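Putative transcriptional regulator (TetR/AcrR family) (Acinetobacter sp., PDB 3KNW) probably binds DNA through a helix-turn-helix motif and regulates transcription as a TetR/AcrR-type regulator. Local coordinates at residues Y73-N78 against R138-R142; T85-D89 against E153-Q157. One frame throughout, in Å; residues are numbered along the deposited sequence.

Both contacts join one of two successive helices, 58-81 and 87-100, to helix 126-153 or the loop after it. Contact 1 pairs helix 58-81 with the middle of helix 126-153. Contact 2 pairs the start of helix 87-100 with the end of helix 126-153 and the loop after it. The helices 58-81 and 87-100 follow each other in the chain, and the segments of the two contacts alternate along it. The contact centres lie 18 Å apart, and their nearest atoms are about 9 Å apart. Contact 1 is about 9 Å from the centre of the chain, contact 2 about 24 Å. Neither includes residues of the predicted DNA-binding motif, 36-55.

Contact 1 (Y73-N78 against R138-R142); sequences YQIRLN and RLIAR
Leu77 and Leu139 meet methyl to methyl, CD1 of Leu77 lying 3.5 Å from CD1 of Leu139. The two side chains cross at about a right angle. Leu139 holds CG anti to its backbone N, which sends both methyls across to helix 58-81. Its CD1 also touches CE2 of the Tyr73 ring at 4.0 Å, approaching obliquely. CD2 reaches the hydroxyl end of the same tyrosine. The Tyr73 hydroxyl is itself hydrogen-bonded to Tyr94. Leu139 also packs on Tyr170 of helix 162-183, which extends this apolar patch to a further helix.

Arg142 makes the one hydrogen bond between the segments. Its chain folds at chi2 and chi3, both about -75°, and this brings the guanidinium over to helix 58-81. Its NH1 donates to OD1 of Asn78 at 3.0 Å. The N-H...O angle is 137°, so the bond is bent. NH1 meets OD1 almost in line with the C=O bond, but OD1 is tilted out of the guanidinium plane. Leu77 CD1 lies over one face of this guanidinium, while Gln74 CB is at its edge. Arg142 also touches Trp81, further along helix 58-81. The guanidinium thus lies against Leu77 as well as being bonded to the Asn78 amide.

Gln74 and Arg138 meet without a hydrogen bond. NE2 of Gln74 is 3.5 Å from NH2 of Arg138, and both are donors. The amide and guanidinium planes are steeply inclined to each other, with OE1 in plane at the guanidinium edge.

The two helix segments run nearly parallel, 10° apart, with axes 12.2 Å apart at closest approach. At this spacing, mostly side-chain ends make the contact. This is side-by-side helix packing in the all-helical TetR fold, joining helix 58-81, which in TetR-type regulators runs out from the DNA-binding domain, to helix 126-153.

Contact 2 (T85-D89 against E153-Q157); sequences TSARD and EGSIQ
Arg88 and Ser155 bring the two backbones closest, with CA atoms 5.9 Å apart. Segment 85-89 enters helix 87-100, and Ser86 holds the N-cap position, although its side chain makes no capping bond. Segment 153-157 leaves helix 126-153. Gly154 turns the chain there with a positive phi of 89°. Ser155 then points at the incoming helix, and Ile156 reaches it with the end of its side chain. The backbone of Ile156 is hydrogen-bonded back to Gly150.

Ser155 sits at the middle of the contact. Its OG lies between the backbone N and the carbonyl carbon (chi1 71°) and donates to OE1 of Glu153 at 2.9 Å. OE1 is met nearly along its C-O axis. This bond links Ser155 back to Glu153, two residues earlier. OE1 of Glu153 also comes within 3.6 Å of the backbone N of Ala87, in the first turn of helix 87-100. CB of Ser155 is 3.4 Å from OG of Ser86.

The contact joins the start of one helix to the exit of another in the C-terminal helical domain of the TetR fold.

Arg88 runs extended from CG to NE alongside the loop. Its CD lies 3.3 Å from the carbonyl O of Ser155, and that oxygen is in plane at the guanidinium edge. OE1 of Gln157 is near the same group, 3.4 Å from NH1 of Arg88. The main polar partner of NH1 is Asp201, in a salt bridge. At the other end of the side chain, CB of Arg88 packs on CG1 of Ile156 at 3.9 Å, and both residues also touch Leu200 of helix 187-200.

Contact 1 (Y73-N78 against R138-R142)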
loop_
_atom_site.group_PDB
_atom_site.type_symbol
_atom_site.label_atom_id
_atom_site.label_comp_id
_atom_site.label_asym_id
_atom_site.label_seq_id
_atom_site.Cartn_x
_atom_site.Cartn_y
_atom_site.Cartn_z
ATOM N N TYR A 73 10.346 15.299 -7.346
ATOM C CA TYR A 73 9.229 14.606 -8.004
ATOM C C TYR A 73 8.504 15.562 -8.954
ATOM O O TYR A 73 8.295 15.241 -10.130
ATOM C CB TYR A 73 8.222 14.089 -6.992
ATOM C CG TYR A 73 7.376 12.944 -7.475
ATOM C CD1 TYR A 73 7.603 11.642 -7.025
ATOM C CD2 TYR A 73 6.346 13.139 -8.357
ATOM C CE1 TYR A 73 6.822 10.560 -7.466
ATOM C CE2 TYR A 73 5.569 12.058 -8.801
ATOM C CZ TYR A 73 5.813 10.778 -8.349
ATOM O OH TYR A 73 5.036 9.742 -8.781
ATOM N N GLN A 74 8.168 16.760 -8.482
ATOM C CA GLN A 74 7.418 17.675 -9.329
ATOM C C GLN A 74 8.242 18.235 -10.517
ATOM O O GLN A 74 7.702 18.406 -11.617
ATOM C CB GLN A 74 6.719 18.779 -8.510
ATOM C CG GLN A 74 7.625 19.772 -7.835
ATOM C CD GLN A 74 6.870 21.001 -7.340
ATOM O OE1 GLN A 74 6.011 21.544 -8.054
ATOM N NE2 GLN A 74 7.185 21.447 -6.114
ATOM N N ILE A 75 9.524 18.504 -10.302
ATOM C CA ILE A 75 10.415 18.823 -11.395
ATOM C C ILE A 75 10.420 17.675 -12.413
ATOM O O ILE A 75 10.383 17.936 -13.618
ATOM C CB ILE A 75 11.863 19.071 -10.912
ATOM C CG1 ILE A 75 11.931 20.305 -10.015
ATOM C CG2 ILE A 75 12.826 19.253 -12.090
ATOM C CD1 ILE A 75 13.254 20.399 -9.240
ATOM N N ARG A 76 10.462 16.421 -11.944
ATOM C CA ARG A 76 10.438 15.258 -12.850
ATOM C C ARG A 76 9.099 15.163 -13.576
ATOM O O ARG A 76 9.071 14.828 -14.737
ATOM C CB ARG A 76 10.783 13.948 -12.133
ATOM N N LEU A 77 8.000 15.505 -12.920
ATOM C CA LEU A 77 6.692 15.617 -13.597
ATOM C C LEU A 77 6.579 16.760 -14.623
ATOM O O LEU A 77 5.896 16.638 -15.630
ATOM C CB LEU A 77 5.579 15.807 -12.578
ATOM C CG LEU A 77 4.759 14.566 -12.300
ATOM C CD1 LEU A 77 3.706 14.819 -11.248
ATOM C CD2 LEU A 77 4.109 14.183 -13.584
ATOM N N ASN A 78 7.227 17.882 -14.344
ATOM C CA ASN A 78 7.237 19.008 -15.261
ATOM C C ASN A 78 7.856 18.604 -16.592
ATOM O O ASN A 78 7.324 18.953 -17.640
ATOM C CB ASN A 78 7.989 20.199 -14.654
ATOM C CG ASN A 78 7.252 20.824 -13.467
ATOM O OD1 ASN A 78 6.058 20.588 -13.256
ATOM N ND2 ASN A 78 7.968 21.631 -12.688
ATOM N N ARG A 138 -1.400 16.780 -3.780
ATOM C CA ARG A 138 -1.044 17.527 -4.961
ATOM C C ARG A 138 -0.891 16.675 -6.234
ATOM O O ARG A 138 -1.310 17.096 -7.323
ATOM C CB ARG A 138 0.219 18.313 -4.711
ATOM C CG ARG A 138 -0.046 19.673 -4.107
ATOM C CD ARG A 138 1.183 20.519 -4.300
ATOM N NE ARG A 138 2.285 20.184 -3.400
ATOM C CZ ARG A 138 3.583 20.382 -3.691
ATOM N NH1 ARG A 138 4.522 20.081 -2.791
ATOM N NH2 ARG A 138 3.967 20.854 -4.893
ATOM N N LEU A 139 -0.290 15.494 -6.089
ATOM C CA LEU A 139 -0.127 14.580 -7.183
ATOM C C LEU A 139 -1.469 14.140 -7.704
ATOM O O LEU A 139 -1.734 14.216 -8.885
ATOM C CB LEU A 139 0.741 13.422 -6.767
ATOM C CG LEU A 139 0.941 12.371 -7.842
ATOM C CD1 LEU A 139 1.652 12.949 -9.048
ATOM C CD2 LEU A 139 1.676 11.180 -7.273
ATOM N N ILE A 140 -2.392 13.791 -6.856
ATOM C CA ILE A 140 -3.699 13.359 -7.373
ATOM C C ILE A 140 -4.334 14.523 -8.172
ATOM O O ILE A 140 -4.965 14.320 -9.189
ATOM C CB ILE A 140 -4.603 12.862 -6.226
ATOM C CG1 ILE A 140 -4.022 11.540 -5.650
ATOM C CG2 ILE A 140 -6.013 12.667 -6.689
ATOM C CD1 ILE A 140 -4.784 11.005 -4.359
ATOM N N ALA A 141 -4.119 15.739 -7.715
ATOM C CA ALA A 141 -4.717 16.919 -8.309
ATOM C C ALA A 141 -4.057 17.270 -9.662
ATOM O O ALA A 141 -4.741 17.629 -10.586
ATOM C CB ALA A 141 -4.655 18.134 -7.300
ATOM N N ARG A 142 -2.739 17.137 -9.785
ATOM C CA ARG A 142 -2.089 17.183 -11.113
ATOM C C ARG A 142 -2.661 16.094 -12.035
ATOM O O ARG A 142 -2.999 16.379 -13.144
ATOM C CB ARG A 142 -0.571 16.973 -11.025
ATOM C CG ARG A 142 0.225 18.014 -10.291
ATOM C CD ARG A 142 0.374 19.248 -11.087
ATOM N NE ARG A 142 1.345 19.186 -12.199
ATOM C CZ ARG A 142 2.678 19.181 -12.060
ATOM N NH1 ARG A 142 3.450 19.157 -13.138
ATOM N NH2 ARG A 142 3.235 19.175 -10.852
#

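Contact 2 (T85-D89 against E153-Q157)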
loop_
_atom_site.group_PDB
_atom_site.type_symbol
_atom_site.label_atom_id
_atom_site.label_comp_id
_atom_site.label_asym_id
_atom_site.label_seq_id
_atom_site.Cartn_x
_atom_site.Cartn_y
_atom_site.Cartn_z
ATOM N N THR A 85 2.467 16.328 -26.690
ATOM C CA THR A 85 1.638 15.142 -26.897
ATOM C C THR A 85 0.298 15.310 -26.184
ATOM O O THR A 85 0.029 16.349 -25.573
ATOM C CB THR A 85 2.322 13.836 -26.355
ATOM O OG1 THR A 85 2.563 13.964 -24.935
ATOM C CG2 THR A 85 3.654 13.502 -27.136
ATOM N N SER A 86 -0.547 14.293 -26.335
ATOM C CA SER A 86 -1.813 14.140 -25.642
ATOM C C SER A 86 -1.730 14.257 -24.118
ATOM O O SER A 86 -0.697 13.992 -23.532
ATOM C CB SER A 86 -2.348 12.734 -25.902
ATOM O OG SER A 86 -3.354 12.763 -26.847
ATOM N N ALA A 87 -2.858 14.618 -23.500
ATOM C CA ALA A 87 -3.033 14.459 -22.066
ATOM C C ALA A 87 -2.965 12.952 -21.780
ATOM O O ALA A 87 -2.293 12.524 -20.842
ATOM C CB ALA A 87 -4.400 15.074 -21.585
ATOM N N ARG A 88 -3.641 12.164 -22.608
ATOM C CA ARG A 88 -3.705 10.742 -22.410
ATOM C C ARG A 88 -2.337 10.071 -22.413
ATOM O O ARG A 88 -2.002 9.282 -21.498
ATOM C CB ARG A 88 -4.556 10.120 -23.476
ATOM C CG ARG A 88 -4.413 8.626 -23.495
ATOM C CD ARG A 88 -5.582 8.044 -24.211
ATOM N NE ARG A 88 -5.569 6.601 -24.131
ATOM C CZ ARG A 88 -6.661 5.851 -24.127
ATOM N NH1 ARG A 88 -7.863 6.412 -24.202
ATOM N NH2 ARG A 88 -6.549 4.531 -24.039
ATOM N N ASP A 89 -1.550 10.381 -23.428
ATOM C CA ASP A 89 -0.228 9.819 -23.546
ATOM C C ASP A 89 0.638 10.368 -22.453
ATOM O O ASP A 89 1.531 9.676 -21.992
ATOM C CB ASP A 89 0.383 10.049 -24.972
ATOM C CG ASP A 89 -0.345 9.229 -26.064
ATOM O OD1 ASP A 89 -1.383 8.568 -25.765
ATOM O OD2 ASP A 89 0.086 9.254 -27.224
ATOM N N GLU A 153 -9.906 17.801 -24.945
ATOM C CA GLU A 153 -9.422 17.519 -26.322
ATOM C C GLU A 153 -10.023 16.277 -26.942
ATOM O O GLU A 153 -9.856 16.057 -28.112
ATOM C CB GLU A 153 -7.935 17.198 -26.384
ATOM C CG GLU A 153 -6.952 18.019 -25.636
ATOM C CD GLU A 153 -5.721 17.155 -25.259
ATOM O OE1 GLU A 153 -5.866 15.896 -25.086
ATOM O OE2 GLU A 153 -4.607 17.741 -25.133
ATOM N N GLY A 154 -10.639 15.407 -26.179
ATOM C CA GLY A 154 -11.152 14.181 -26.777
ATOM C C GLY A 154 -10.156 13.036 -26.789
ATOM O O GLY A 154 -10.412 11.975 -27.356
ATOM N N SER A 155 -9.005 13.195 -26.169
ATOM C CA SER A 155 -8.081 12.037 -26.071
ATOM C C SER A 155 -8.516 11.045 -24.963
ATOM O O SER A 155 -8.157 9.873 -25.021
ATOM C CB SER A 155 -6.613 12.484 -25.922
ATOM O OG SER A 155 -6.354 13.047 -24.649
ATOM N N ILE A 156 -9.304 11.500 -23.980
ATOM C CA ILE A 156 -9.840 10.614 -22.910
ATOM C C ILE A 156 -11.346 10.572 -23.012
ATOM O O ILE A 156 -11.989 11.536 -22.761
ATOM C CB ILE A 156 -9.380 11.031 -21.528
ATOM C CG1 ILE A 156 -7.855 10.827 -21.423
ATOM C CG2 ILE A 156 -10.075 10.195 -20.513
ATOM C CD1 ILE A 156 -7.160 11.527 -20.289
ATOM N N GLN A 157 -11.911 9.461 -23.438
ATOM C CA GLN A 157 -13.313 9.434 -23.784
ATOM C C GLN A 157 -14.204 9.171 -22.592
ATOM O O GLN A 157 -15.434 9.291 -22.682
ATOM C CB GLN A 157 -13.565 8.377 -24.857
ATOM C CG GLN A 157 -12.861 8.683 -26.222
ATOM C CD GLN A 157 -11.365 8.305 -26.218
ATOM O OE1 GLN A 157 -10.887 7.527 -25.359
ATOM N NE2 GLN A 157 -10.623 8.853 -27.177
#